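Local coordinates for protein starch synthase I (Hordeum vulgare, PDB 4HLN) that belongs to the starch synthase family of plant glycosyltransferases, has the two-domain GT-B architecture and carries a bound glycan in this model, at residues 127-132 with 159-164; 150-155 with 208-213; 455-460 with 572-577; 540-545 with 567-572. All blocks are in the same frame, centred on the assembly; numbering follows the deposited sequence.

The four contacts fall into two pairs, one in each half of the GT-B fold. Interactions 1 and 2 lie in the starch synthase catalytic domain, with centres about 5 Å apart. Both use the same sheet, where strand 208-214 lies next to strand 160-166, and helix 150-156 is the link between the strands of interaction 1. Interactions 3 and 4 lie in the glycosyl transferases group 1 region, with centres about 13 Å apart. They share Ser-572, and Leu-574 CD2 lies 3.7 Å from His-544 ND1. The centres of interactions 1 and 4 are about 33 Å apart. Interaction 4 includes Trp-569 of the glycan pocket, whose NE1 lies 2.8 Å from O6 of alpha-D-glucopyranose.

Interaction 1: 127-132 with 159-164; sequences IVFVTG and HRVMVV
Ile-127 and Arg-160 open a run of five backbone hydrogen bonds between two parallel strands. Ile-127 N donates to Arg-160 O at 2.8 Å. Met-162 N donates to Ile-127 O at 2.7 Å. Phe-129 N reaches Met-162 O at 2.7 Å, and Val-164 N reaches Phe-129 O at 2.8 Å. Thr-131 N closes the series on Val-164 O at 3.1 Å. The short strand axes run only 17° from parallel.

Side chains pack on both faces of the pair. On one face the Phe-129 ring turns its edge to Val-161, with CE2 3.9 Å from CG1. Phe-129 CB also touches Val-163 CG2. At the start of this face Ile-127 CD1 sits over one face of the His-159 ring, 4.2 Å from its centroid, in a CH-pi contact. CG1 of Ile-127 lies anti to the carbonyl carbon (chi1 -54°) and the chain is extended beyond it, which carries CD1 to the imidazole. On the other face Val-128 CG1 meets Val-164 CG2 at 4.0 Å and lies alongside Met-162.

Further out, both nitrogens of His-159 are engaged: NE2 bonds to Glu-619 and ND1 to the backbone N of Arg-125. These two bonds probably fix the rotation of the ring that Ile-127 CD1 covers. Helix 235-252 covers the face of Val-128, Met-162 and Val-164. Strand 264-269 pairs with the other edge of strand 126-130. Strands 126-130 and 160-166 are adjacent and parallel, and helix 150-156 joins them. This is the beta-alpha-beta crossover of a Rossmann-like domain, here the N-terminal domain of a GT-B glycosyltransferase.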
loop_
_atom_site.group_PDB
_atom_site.type_symbol
_atom_site.label_atom_id
_atom_site.label_comp_id
_atom_site.label_asym_id
_atom_site.label_seq_id
_atom_site.Cartn_x
_atom_site.Cartn_y
_atom_site.Cartn_z
ATOM N N ILE A 127 -5.077 19.387 -2.129
ATOM C CA ILE A 127 -4.186 18.240 -2.116
ATOM C C ILE A 127 -3.840 17.819 -3.522
ATOM O O ILE A 127 -4.728 17.608 -4.347
ATOM C CB ILE A 127 -4.825 17.068 -1.384
ATOM C CG1 ILE A 127 -5.262 17.513 0.006
ATOM C CG2 ILE A 127 -3.843 15.943 -1.250
ATOM C CD1 ILE A 127 -6.071 16.483 0.728
ATOM N N VAL A 128 -2.543 17.705 -3.792
ATOM C CA VAL A 128 -2.086 17.364 -5.127
ATOM C C VAL A 128 -1.344 16.036 -5.097
ATOM O O VAL A 128 -0.212 15.955 -4.617
ATOM C CB VAL A 128 -1.166 18.461 -5.713
ATOM C CG1 VAL A 128 -0.791 18.128 -7.137
ATOM C CG2 VAL A 128 -1.832 19.851 -5.644
ATOM N N PHE A 129 -1.994 14.987 -5.587
ATOM C CA PHE A 129 -1.326 13.696 -5.752
ATOM C C PHE A 129 -0.469 13.704 -6.992
ATOM O O PHE A 129 -0.918 14.123 -8.048
ATOM C CB PHE A 129 -2.340 12.557 -5.849
ATOM C CG PHE A 129 -2.999 12.238 -4.551
ATOM C CD1 PHE A 129 -2.523 11.211 -3.750
ATOM C CD2 PHE A 129 -4.075 13.000 -4.101
ATOM C CE1 PHE A 129 -3.128 10.936 -2.535
ATOM C CE2 PHE A 129 -4.686 12.730 -2.890
ATOM C CZ PHE A 129 -4.213 11.692 -2.103
ATOM N N VAL A 130 0.772 13.243 -6.865
ATOM C CA VAL A 130 1.625 13.050 -8.035
ATOM C C VAL A 130 2.029 11.575 -8.141
ATOM O O VAL A 130 2.466 10.956 -7.163
ATOM C CB VAL A 130 2.852 13.981 -8.005
ATOM C CG1 VAL A 130 3.613 13.930 -9.343
ATOM C CG2 VAL A 130 2.411 15.416 -7.684
ATOM N N THR A 131 1.875 11.004 -9.328
ATOM C CA THR A 131 2.030 9.563 -9.468
ATOM C C THR A 131 2.375 9.149 -10.887
ATOM O O THR A 131 2.055 9.846 -11.844
ATOM C CB THR A 131 0.747 8.825 -9.017
ATOM O OG1 THR A 131 0.935 7.404 -9.106
ATOM C CG2 THR A 131 -0.432 9.238 -9.867
ATOM N N GLY A 132 3.048 8.010 -11.010
ATOM C CA GLY A 132 3.411 7.469 -12.306
ATOM C C GLY A 132 2.404 6.441 -12.763
ATOM O O GLY A 132 2.436 6.010 -13.906
ATOM N N HIS A 159 -12.194 18.064 0.506
ATOM C CA HIS A 159 -10.906 18.581 0.058
ATOM C C HIS A 159 -10.937 18.861 -1.431
ATOM O O HIS A 159 -11.647 18.199 -2.184
ATOM C CB HIS A 159 -9.778 17.602 0.369
ATOM C CG HIS A 159 -9.703 17.214 1.811
ATOM N ND1 HIS A 159 -9.166 18.038 2.775
ATOM C CD2 HIS A 159 -10.110 16.092 2.455
ATOM C CE1 HIS A 159 -9.243 17.442 3.951
ATOM N NE2 HIS A 159 -9.811 16.260 3.785
ATOM N N ARG A 160 -10.165 19.854 -1.853
ATOM C CA ARG A 160 -9.968 20.091 -3.267
ATOM C C ARG A 160 -8.797 19.205 -3.676
ATOM O O ARG A 160 -7.697 19.379 -3.178
ATOM C CB ARG A 160 -9.644 21.557 -3.530
ATOM C CG ARG A 160 -10.104 21.996 -4.909
ATOM C CD ARG A 160 -9.376 23.231 -5.366
ATOM N NE ARG A 160 -9.769 23.575 -6.723
ATOM C CZ ARG A 160 -9.346 24.660 -7.353
ATOM N NH1 ARG A 160 -9.747 24.924 -8.592
ATOM N NH2 ARG A 160 -8.529 25.485 -6.725
ATOM N N VAL A 161 -9.039 18.244 -4.559
ATOM C CA VAL A 161 -8.070 17.169 -4.781
ATOM C C VAL A 161 -7.660 17.061 -6.242
ATOM O O VAL A 161 -8.501 16.903 -7.134
ATOM C CB VAL A 161 -8.612 15.783 -4.287
ATOM C CG1 VAL A 161 -7.602 14.662 -4.571
ATOM C CG2 VAL A 161 -8.971 15.833 -2.805
ATOM N N MET A 162 -6.357 17.151 -6.478
ATOM C CA MET A 162 -5.821 16.995 -7.823
ATOM C C MET A 162 -4.977 15.727 -7.907
ATOM O O MET A 162 -4.278 15.386 -6.959
ATOM C CB MET A 162 -4.993 18.224 -8.209
ATOM C CG MET A 162 -4.320 18.120 -9.585
ATOM S SD MET A 162 -3.366 19.581 -10.108
ATOM C CE MET A 162 -4.607 20.856 -9.977
ATOM N N VAL A 163 -5.056 15.014 -9.024
ATOM C CA VAL A 163 -4.084 13.952 -9.274
ATOM C C VAL A 163 -3.404 14.169 -10.598
ATOM O O VAL A 163 -4.067 14.239 -11.635
ATOM C CB VAL A 163 -4.706 12.572 -9.342
ATOM C CG1 VAL A 163 -3.596 11.542 -9.566
ATOM C CG2 VAL A 163 -5.488 12.279 -8.088
ATOM N N VAL A 164 -2.077 14.248 -10.554
ATOM C CA VAL A 164 -1.256 14.492 -11.741
ATOM C C VAL A 164 -0.525 13.214 -12.147
ATOM O O VAL A 164 0.125 12.580 -11.322
ATOM C CB VAL A 164 -0.226 15.596 -11.473
ATOM C CG1 VAL A 164 0.578 15.923 -12.733
ATOM C CG2 VAL A 164 -0.918 16.813 -10.957
#

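Interaction 2: 150-155 with 208-213; sequences LPIALA and VDWVFV
Val-208 meets one side of helix 150-156 with a single methyl group. Its CG2 lies 3.6 Å from Ala-155 CB, which makes this the tight part of the contact. The same methyl is 3.8 Å from Pro-151 O and 4.1 Å from Ile-152 CA. It therefore lies against one turn of the helix, with Pro-151 and Ala-155 one turn apart. CG2 is anti to the carbonyl carbon of Val-208 (CG1 chi1 162°), and this turns it to the helix. The other methyl, CG1, lies over one face of the Trp-210 ring, 3.3 Å above its plane and offset toward the rim. Val-208 thus touches the helix with one methyl and the indole face with the other.

The contact is looser at Ile-152, which is partly exposed, as is Pro-151. Ile-152 CD1 comes up to the edge of the Trp-210 ring, near its plane, 4.0 Å from CH2. The isoleucine chain stands across the indole and meets it through CD1 alone. The helix and strand segments run at 142° to each other. Past Trp-210 the strand makes no contact with the helix segment. Helix 611-627 packs on other sides of the helix, with Ala-153 on Trp-611 and Leu-154 on Ala-615.

The segments exchange no hydrogen bond. Pro-151 O, the helix oxygen near Val-208 CG2, accepts from Ala-155 N inside the helix at 2.9 Å. Trp-210 NE1 donates to Arg-205 O, outside the contact. The chemistry implies that the helix and the start of strand 208-214 are held here by apolar contact.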
loop_
_atom_site.group_PDB
_atom_site.type_symbol
_atom_site.label_atom_id
_atom_site.label_comp_id
_atom_site.label_asym_id
_atom_site.label_seq_id
_atom_site.Cartn_x
_atom_site.Cartn_y
_atom_site.Cartn_z
ATOM N N LEU A 150 -7.781 6.583 -2.349
ATOM C CA LEU A 150 -7.512 7.638 -1.366
ATOM C C LEU A 150 -7.933 9.022 -1.859
ATOM O O LEU A 150 -8.662 9.724 -1.169
ATOM C CB LEU A 150 -6.058 7.647 -0.882
ATOM C CG LEU A 150 -5.828 8.715 0.188
ATOM C CD1 LEU A 150 -6.733 8.474 1.383
ATOM C CD2 LEU A 150 -4.364 8.811 0.631
ATOM N N PRO A 151 -7.483 9.411 -3.058
ATOM C CA PRO A 151 -7.916 10.687 -3.646
ATOM C C PRO A 151 -9.440 10.858 -3.665
ATOM O O PRO A 151 -9.953 11.887 -3.208
ATOM C CB PRO A 151 -7.367 10.613 -5.071
ATOM C CG PRO A 151 -6.112 9.781 -4.928
ATOM C CD PRO A 151 -6.423 8.759 -3.854
ATOM N N ILE A 152 -10.154 9.865 -4.181
ATOM C CA ILE A 152 -11.615 9.943 -4.265
ATOM C C ILE A 152 -12.258 10.111 -2.871
ATOM O O ILE A 152 -13.292 10.777 -2.727
ATOM C CB ILE A 152 -12.221 8.733 -5.037
ATOM C CG1 ILE A 152 -11.677 8.669 -6.463
ATOM C CG2 ILE A 152 -13.687 8.836 -5.127
ATOM C CD1 ILE A 152 -10.274 8.016 -6.547
ATOM N N ALA A 153 -11.621 9.540 -1.850
ATOM C CA ALA A 153 -12.158 9.544 -0.490
ATOM C C ALA A 153 -11.960 10.899 0.153
ATOM O O ALA A 153 -12.864 11.439 0.793
ATOM C CB ALA A 153 -11.483 8.471 0.360
ATOM N N LEU A 154 -10.750 11.421 0.002
ATOM C CA LEU A 154 -10.433 12.767 0.435
ATOM C C LEU A 154 -11.341 13.786 -0.242
ATOM O O LEU A 154 -11.875 14.668 0.413
ATOM C CB LEU A 154 -8.985 13.073 0.121
ATOM C CG LEU A 154 -7.979 12.421 1.070
ATOM C CD1 LEU A 154 -6.576 12.645 0.561
ATOM C CD2 LEU A 154 -8.105 12.938 2.496
ATOM N N ALA A 155 -11.529 13.655 -1.552
ATOM C CA ALA A 155 -12.386 14.588 -2.272
ATOM C C ALA A 155 -13.783 14.582 -1.677
ATOM O O ALA A 155 -14.451 15.604 -1.623
ATOM C CB ALA A 155 -12.435 14.244 -3.754
ATOM N N VAL A 208 -12.716 14.823 -8.318
ATOM C CA VAL A 208 -11.282 14.849 -8.405
ATOM C C VAL A 208 -10.864 15.413 -9.742
ATOM O O VAL A 208 -11.419 15.072 -10.787
ATOM C CB VAL A 208 -10.666 13.454 -8.177
ATOM C CG1 VAL A 208 -9.212 13.405 -8.697
ATOM C CG2 VAL A 208 -10.745 13.095 -6.701
ATOM N N ASP A 209 -9.901 16.318 -9.671
ATOM C CA ASP A 209 -9.239 16.876 -10.825
ATOM C C ASP A 209 -8.133 15.958 -11.295
ATOM O O ASP A 209 -7.044 15.912 -10.709
ATOM C CB ASP A 209 -8.662 18.231 -10.454
ATOM C CG ASP A 209 -9.712 19.294 -10.427
ATOM O OD1 ASP A 209 -10.435 19.367 -11.441
ATOM O OD2 ASP A 209 -9.841 20.009 -9.403
ATOM N N TRP A 210 -8.431 15.213 -12.350
ATOM C CA TRP A 210 -7.473 14.316 -12.961
ATOM C C TRP A 210 -6.743 15.095 -14.009
ATOM O O TRP A 210 -7.326 15.471 -15.030
ATOM C CB TRP A 210 -8.217 13.165 -13.619
ATOM C CG TRP A 210 -9.052 12.459 -12.642
ATOM C CD1 TRP A 210 -10.383 12.642 -12.410
ATOM C CD2 TRP A 210 -8.607 11.473 -11.715
ATOM N NE1 TRP A 210 -10.801 11.815 -11.396
ATOM C CE2 TRP A 210 -9.727 11.090 -10.947
ATOM C CE3 TRP A 210 -7.364 10.876 -11.456
ATOM C CZ2 TRP A 210 -9.649 10.124 -9.940
ATOM C CZ3 TRP A 210 -7.282 9.922 -10.453
ATOM C CH2 TRP A 210 -8.421 9.549 -9.709
ATOM N N VAL A 211 -5.471 15.354 -13.744
ATOM C CA VAL A 211 -4.638 16.138 -14.641
ATOM C C VAL A 211 -3.584 15.251 -15.289
ATOM O O VAL A 211 -2.846 14.542 -14.607
ATOM C CB VAL A 211 -3.922 17.260 -13.887
ATOM C CG1 VAL A 211 -2.912 17.963 -14.799
ATOM C CG2 VAL A 211 -4.932 18.229 -13.320
ATOM N N PHE A 212 -3.510 15.315 -16.610
ATOM C CA PHE A 212 -2.635 14.443 -17.370
ATOM C C PHE A 212 -1.562 15.227 -18.048
ATOM O O PHE A 212 -1.836 16.216 -18.726
ATOM C CB PHE A 212 -3.438 13.703 -18.411
ATOM C CG PHE A 212 -4.441 12.818 -17.821
ATOM C CD1 PHE A 212 -4.069 11.564 -17.344
ATOM C CD2 PHE A 212 -5.756 13.237 -17.688
ATOM C CE1 PHE A 212 -5.013 10.722 -16.768
ATOM C CE2 PHE A 212 -6.708 12.402 -17.113
ATOM C CZ PHE A 212 -6.337 11.146 -16.647
ATOM N N VAL A 213 -0.333 14.774 -17.859
ATOM C CA VAL A 213 0.820 15.441 -18.429
ATOM C C VAL A 213 1.170 14.754 -19.738
ATOM O O VAL A 213 1.412 13.549 -19.763
ATOM C CB VAL A 213 1.984 15.418 -17.449
ATOM C CG1 VAL A 213 3.217 16.086 -18.048
ATOM C CG2 VAL A 213 1.561 16.131 -16.180
#

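Interaction 3: 455-460 with 572-577; sequences IDLIKM and SPLTVE
Leu-457 and Val-576 bring the two backbones closest, with CA atoms 5.9 Å apart. Segment 455-460 is the first part of helix 455-466. Segment 572-577 is a turn leading into helix 576-592. It has a cis peptide before Pro-573 and an inverse gamma turn centred on Leu-574. Thr-575 is the N-cap, and its OG1 accepts from Lys-578 N.

Leu-457 is the main side chain. Its CD1 lies 3.6 Å from Val-576 CG2, and the two side chains lie alongside and point opposite ways. Its CG meets Leu-574 CD1 at 4.0 Å, and Leu-574 CG lies near its CD2. Leu-457 is thus wedged between the turn and the first residue of the next helix. Val-576 CG2 also reaches Met-460 CB at 3.6 Å. This methyl is anti to the carbonyl carbon of Val-576, which turns it to helix 455-466. The rest of Met-460 bends away at chi2 (-57°).

The contact joins the starts of two helices near the protein surface. Leu-457 also touches Met-579 of helix 576-592. Asp-456 forms a salt bridge to Arg-523, in the loop after strand 517-520. Ile-455 and Ile-458 pack on Phe-445 of strand 442-446.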
loop_
_atom_site.group_PDB
_atom_site.type_symbol
_atom_site.label_atom_id
_atom_site.label_comp_id
_atom_site.label_asym_id
_atom_site.label_seq_id
_atom_site.Cartn_x
_atom_site.Cartn_y
_atom_site.Cartn_z
ATOM N N ILE A 455 3.945 -17.795 -0.180
ATOM C CA ILE A 455 3.669 -19.142 -0.662
ATOM C C ILE A 455 4.621 -20.229 -0.149
ATOM O O ILE A 455 4.172 -21.247 0.373
ATOM C CB ILE A 455 3.644 -19.146 -2.204
ATOM C CG1 ILE A 455 2.304 -18.609 -2.686
ATOM C CG2 ILE A 455 3.847 -20.512 -2.742
ATOM C CD1 ILE A 455 1.190 -18.853 -1.696
ATOM N N ASP A 456 5.927 -20.010 -0.293
ATOM C CA ASP A 456 6.928 -21.024 0.060
ATOM C C ASP A 456 7.000 -21.345 1.553
ATOM O O ASP A 456 7.325 -22.469 1.920
ATOM C CB ASP A 456 8.316 -20.639 -0.458
ATOM C CG ASP A 456 8.787 -19.288 0.069
ATOM O OD1 ASP A 456 8.025 -18.297 -0.045
ATOM O OD2 ASP A 456 9.921 -19.219 0.603
ATOM N N LEU A 457 6.718 -20.365 2.407
ATOM C CA LEU A 457 6.638 -20.608 3.846
ATOM C C LEU A 457 5.583 -21.658 4.157
ATOM O O LEU A 457 5.821 -22.601 4.908
ATOM C CB LEU A 457 6.258 -19.332 4.590
ATOM C CG LEU A 457 7.364 -18.409 5.102
ATOM C CD1 LEU A 457 8.228 -19.120 6.135
ATOM C CD2 LEU A 457 8.205 -17.853 3.952
ATOM N N ILE A 458 4.400 -21.470 3.592
ATOM C CA ILE A 458 3.299 -22.388 3.812
ATOM C C ILE A 458 3.673 -23.787 3.342
ATOM O O ILE A 458 3.418 -24.767 4.034
ATOM C CB ILE A 458 2.036 -21.890 3.106
ATOM C CG1 ILE A 458 1.440 -20.706 3.885
ATOM C CG2 ILE A 458 1.032 -23.027 2.928
ATOM C CD1 ILE A 458 0.251 -20.029 3.193
ATOM N N LYS A 459 4.307 -23.867 2.177
ATOM C CA LYS A 459 4.810 -25.129 1.634
ATOM C C LYS A 459 5.694 -25.884 2.643
ATOM O O LYS A 459 5.675 -27.114 2.706
ATOM C CB LYS A 459 5.585 -24.852 0.341
ATOM C CG LYS A 459 5.946 -26.073 -0.489
ATOM C CD LYS A 459 6.448 -25.640 -1.867
ATOM C CE LYS A 459 6.546 -26.810 -2.841
ATOM N NZ LYS A 459 6.609 -26.352 -4.268
ATOM N N MET A 460 6.455 -25.143 3.440
ATOM C CA MET A 460 7.410 -25.747 4.369
ATOM C C MET A 460 6.784 -26.061 5.722
ATOM O O MET A 460 7.180 -27.018 6.388
ATOM C CB MET A 460 8.636 -24.842 4.573
ATOM C CG MET A 460 9.291 -24.314 3.292
ATOM S SD MET A 460 9.851 -25.565 2.107
ATOM C CE MET A 460 10.377 -24.541 0.728
ATOM N N SER A 572 7.219 -11.926 13.629
ATOM C CA SER A 572 8.446 -11.594 12.920
ATOM C C SER A 572 9.582 -12.308 13.627
ATOM O O SER A 572 9.578 -12.421 14.852
ATOM C CB SER A 572 8.686 -10.080 12.914
ATOM O OG SER A 572 9.763 -9.737 12.062
ATOM N N PRO A 573 10.572 -12.770 12.859
ATOM C CA PRO A 573 10.636 -12.472 11.431
ATOM C C PRO A 573 9.888 -13.526 10.646
ATOM O O PRO A 573 9.286 -14.430 11.226
ATOM C CB PRO A 573 12.122 -12.604 11.143
ATOM C CG PRO A 573 12.512 -13.776 12.014
ATOM C CD PRO A 573 11.700 -13.617 13.285
ATOM N N LEU A 574 9.960 -13.420 9.327
ATOM C CA LEU A 574 9.245 -14.334 8.456
ATOM C C LEU A 574 9.947 -15.686 8.356
ATOM O O LEU A 574 10.725 -15.924 7.438
ATOM C CB LEU A 574 9.076 -13.705 7.069
ATOM C CG LEU A 574 8.160 -14.432 6.087
ATOM C CD1 LEU A 574 6.835 -14.821 6.734
ATOM C CD2 LEU A 574 7.933 -13.576 4.864
ATOM N N THR A 575 9.657 -16.577 9.298
ATOM C CA THR A 575 10.270 -17.906 9.300
ATOM C C THR A 575 9.267 -18.995 9.633
ATOM O O THR A 575 8.361 -18.804 10.445
ATOM C CB THR A 575 11.387 -17.994 10.347
ATOM O OG1 THR A 575 10.805 -18.128 11.655
ATOM C CG2 THR A 575 12.257 -16.738 10.295
ATOM N N VAL A 576 9.455 -20.156 9.027
ATOM C CA VAL A 576 8.608 -21.306 9.314
ATOM C C VAL A 576 8.425 -21.551 10.814
ATOM O O VAL A 576 7.374 -22.015 11.250
ATOM C CB VAL A 576 9.180 -22.566 8.665
ATOM C CG1 VAL A 576 8.407 -23.789 9.111
ATOM C CG2 VAL A 576 9.171 -22.426 7.152
ATOM N N GLU A 577 9.445 -21.244 11.604
ATOM C CA GLU A 577 9.389 -21.482 13.043
ATOM C C GLU A 577 8.482 -20.448 13.695
ATOM O O GLU A 577 7.543 -20.787 14.436
ATOM C CB GLU A 577 10.788 -21.406 13.668
ATOM C CG GLU A 577 11.831 -22.333 13.040
ATOM C CD GLU A 577 12.026 -22.099 11.539
ATOM O OE1 GLU A 577 12.734 -21.134 11.148
ATOM O OE2 GLU A 577 11.467 -22.891 10.747
#

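Interaction 4: 540-545 with 567-572; sequences VPVVHG and TGWAFS. With GLC (alpha-D-glucopyranose), chain B.
Val-542 and Phe-571 form the apolar centre, on one face of a parallel strand pair. Val-542 CG1 lies 3.9 Å from Phe-571 CE1, and the side chains cross at about a right angle. Phe-571 CG takes the crowded position between backbone N and carbonyl carbon (chi1 67°). This swings the ring across to strand 540-544, and His-544 CA lies over one of its faces, 4.1 Å from the centroid. Farther along, Val-540 CG1 touches Trp-569 CZ3 at 3.8 Å. Val-543 and Ala-570 pack on the other face of the sheet.

Four backbone bonds join the strands. Trp-569 N donates to Pro-541 O and Val-543 N to Trp-569 O. Phe-571 N donates to Val-543 O at 2.9 Å. Gly-545 N reaches Phe-571 O at 2.8 Å, but from 40° out of the carbonyl plane. The same oxygen lies at the edge of the His-544 ring, 3.4 Å from CD2. His-544 ND1 is bonded to Ser-522 O.

At the polar edge, Trp-569 NE1 donates a weak hydrogen bond to O6 of alpha-D-glucopyranose, 2.8 Å away and bent to 133°. O6 lies near the indole plane. Helices 576-592 and 594-606 pack on the ring. Trp-569 therefore has two roles: its carbocycle belongs to the apolar layer at the edge of the sheet, while its N-H meets the glycan in the glycan pocket.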
loop_
_atom_site.group_PDB
_atom_site.type_symbol
_atom_site.label_atom_id
_atom_site.label_comp_id
_atom_site.label_asym_id
_atom_site.label_seq_id
_atom_site.Cartn_x
_atom_site.Cartn_y
_atom_site.Cartn_z
ATOM N N VAL A 540 -9.820 -14.078 12.785
ATOM C CA VAL A 540 -8.611 -13.576 13.407
ATOM C C VAL A 540 -7.424 -13.763 12.487
ATOM O O VAL A 540 -7.130 -14.869 12.041
ATOM C CB VAL A 540 -8.346 -14.234 14.767
ATOM C CG1 VAL A 540 -7.004 -13.796 15.298
ATOM C CG2 VAL A 540 -9.428 -13.855 15.749
ATOM N N PRO A 541 -6.750 -12.660 12.176
ATOM C CA PRO A 541 -5.630 -12.722 11.249
ATOM C C PRO A 541 -4.325 -13.075 11.939
ATOM O O PRO A 541 -4.071 -12.645 13.066
ATOM C CB PRO A 541 -5.574 -11.295 10.697
ATOM C CG PRO A 541 -6.093 -10.442 11.797
ATOM C CD PRO A 541 -7.168 -11.276 12.454
ATOM N N VAL A 542 -3.518 -13.876 11.253
ATOM C CA VAL A 542 -2.133 -14.115 11.627
ATOM C C VAL A 542 -1.245 -13.681 10.458
ATOM O O VAL A 542 -1.294 -14.248 9.366
ATOM C CB VAL A 542 -1.885 -15.596 11.949
ATOM C CG1 VAL A 542 -0.387 -15.904 11.965
ATOM C CG2 VAL A 542 -2.552 -15.968 13.261
ATOM N N VAL A 543 -0.425 -12.671 10.694
ATOM C CA VAL A 543 0.247 -11.987 9.609
ATOM C C VAL A 543 1.721 -11.700 9.915
ATOM O O VAL A 543 2.101 -11.502 11.072
ATOM C CB VAL A 543 -0.500 -10.676 9.300
ATOM C CG1 VAL A 543 -0.596 -9.823 10.555
ATOM C CG2 VAL A 543 0.176 -9.919 8.175
ATOM N N HIS A 544 2.554 -11.700 8.875
ATOM C CA HIS A 544 3.948 -11.285 9.025
ATOM C C HIS A 544 4.058 -9.797 9.316
ATOM O O HIS A 544 3.512 -8.974 8.571
ATOM C CB HIS A 544 4.759 -11.576 7.769
ATOM C CG HIS A 544 6.114 -10.935 7.785
ATOM N ND1 HIS A 544 6.793 -10.587 6.638
ATOM C CD2 HIS A 544 6.912 -10.575 8.817
ATOM C CE1 HIS A 544 7.954 -10.046 6.960
ATOM N NE2 HIS A 544 8.049 -10.022 8.279
ATOM N N GLY A 545 4.778 -9.456 10.383
ATOM C CA GLY A 545 5.041 -8.066 10.712
ATOM C C GLY A 545 5.158 -7.747 12.188
ATOM O O GLY A 545 5.140 -8.626 13.049
ATOM N N THR A 567 -5.898 -7.716 18.197
ATOM C CA THR A 567 -6.861 -8.102 17.171
ATOM C C THR A 567 -6.476 -9.378 16.445
ATOM O O THR A 567 -7.270 -9.924 15.686
ATOM C CB THR A 567 -7.029 -6.997 16.115
ATOM O OG1 THR A 567 -5.742 -6.477 15.759
ATOM C CG2 THR A 567 -7.894 -5.875 16.652
ATOM N N GLY A 568 -5.254 -9.840 16.670
ATOM C CA GLY A 568 -4.774 -11.062 16.056
ATOM C C GLY A 568 -3.323 -11.281 16.427
ATOM O O GLY A 568 -2.871 -10.796 17.454
ATOM N N TRP A 569 -2.580 -12.000 15.600
ATOM C CA TRP A 569 -1.152 -12.150 15.849
ATOM C C TRP A 569 -0.303 -11.715 14.672
ATOM O O TRP A 569 -0.459 -12.221 13.566
ATOM C CB TRP A 569 -0.812 -13.590 16.210
ATOM C CG TRP A 569 -1.226 -13.951 17.581
ATOM C CD1 TRP A 569 -0.466 -13.892 18.707
ATOM C CD2 TRP A 569 -2.511 -14.430 17.987
ATOM N NE1 TRP A 569 -1.197 -14.307 19.794
ATOM C CE2 TRP A 569 -2.458 -14.641 19.377
ATOM C CE3 TRP A 569 -3.701 -14.701 17.309
ATOM C CZ2 TRP A 569 -3.550 -15.106 20.104
ATOM C CZ3 TRP A 569 -4.785 -15.158 18.033
ATOM C CH2 TRP A 569 -4.702 -15.358 19.414
ATOM N N ALA A 570 0.600 -10.779 14.919
ATOM C CA ALA A 570 1.629 -10.444 13.945
ATOM C C ALA A 570 2.940 -11.053 14.421
ATOM O O ALA A 570 3.310 -10.905 15.585
ATOM C CB ALA A 570 1.762 -8.931 13.792
ATOM N N PHE A 571 3.634 -11.742 13.525
ATOM C CA PHE A 571 4.875 -12.413 13.884
ATOM C C PHE A 571 6.037 -11.947 13.027
ATOM O O PHE A 571 5.873 -11.629 11.853
ATOM C CB PHE A 571 4.719 -13.928 13.747
ATOM C CG PHE A 571 4.536 -14.393 12.323
ATOM C CD1 PHE A 571 3.267 -14.451 11.754
ATOM C CD2 PHE A 571 5.628 -14.773 11.554
ATOM C CE1 PHE A 571 3.092 -14.885 10.449
ATOM C CE2 PHE A 571 5.456 -15.209 10.242
ATOM C CZ PHE A 571 4.188 -15.265 9.690
ATOM N N SER A 572 7.219 -11.926 13.629
ATOM C CA SER A 572 8.446 -11.594 12.920
ATOM C C SER A 572 9.582 -12.308 13.627
ATOM O O SER A 572 9.578 -12.421 14.852
ATOM C CB SER A 572 8.686 -10.080 12.914
ATOM O OG SER A 572 9.763 -9.737 12.062
HETATM C C1 GLC B . 2.429 -10.937 24.045
HETATM C C2 GLC B . 2.118 -10.976 25.528
HETATM C C3 GLC B . 1.668 -12.375 25.975
HETATM C C4 GLC B . 0.734 -13.150 25.023
HETATM C C5 GLC B . 1.228 -12.917 23.592
HETATM C C6 GLC B . 0.280 -13.424 22.520
HETATM O O2 GLC B . 3.285 -10.586 26.225
HETATM O O3 GLC B . 1.037 -12.242 27.227
HETATM O O4 GLC B . 0.760 -14.511 25.482
HETATM O O5 GLC B . 1.357 -11.530 23.358
HETATM O O6 GLC B . 1.015 -14.162 21.577
#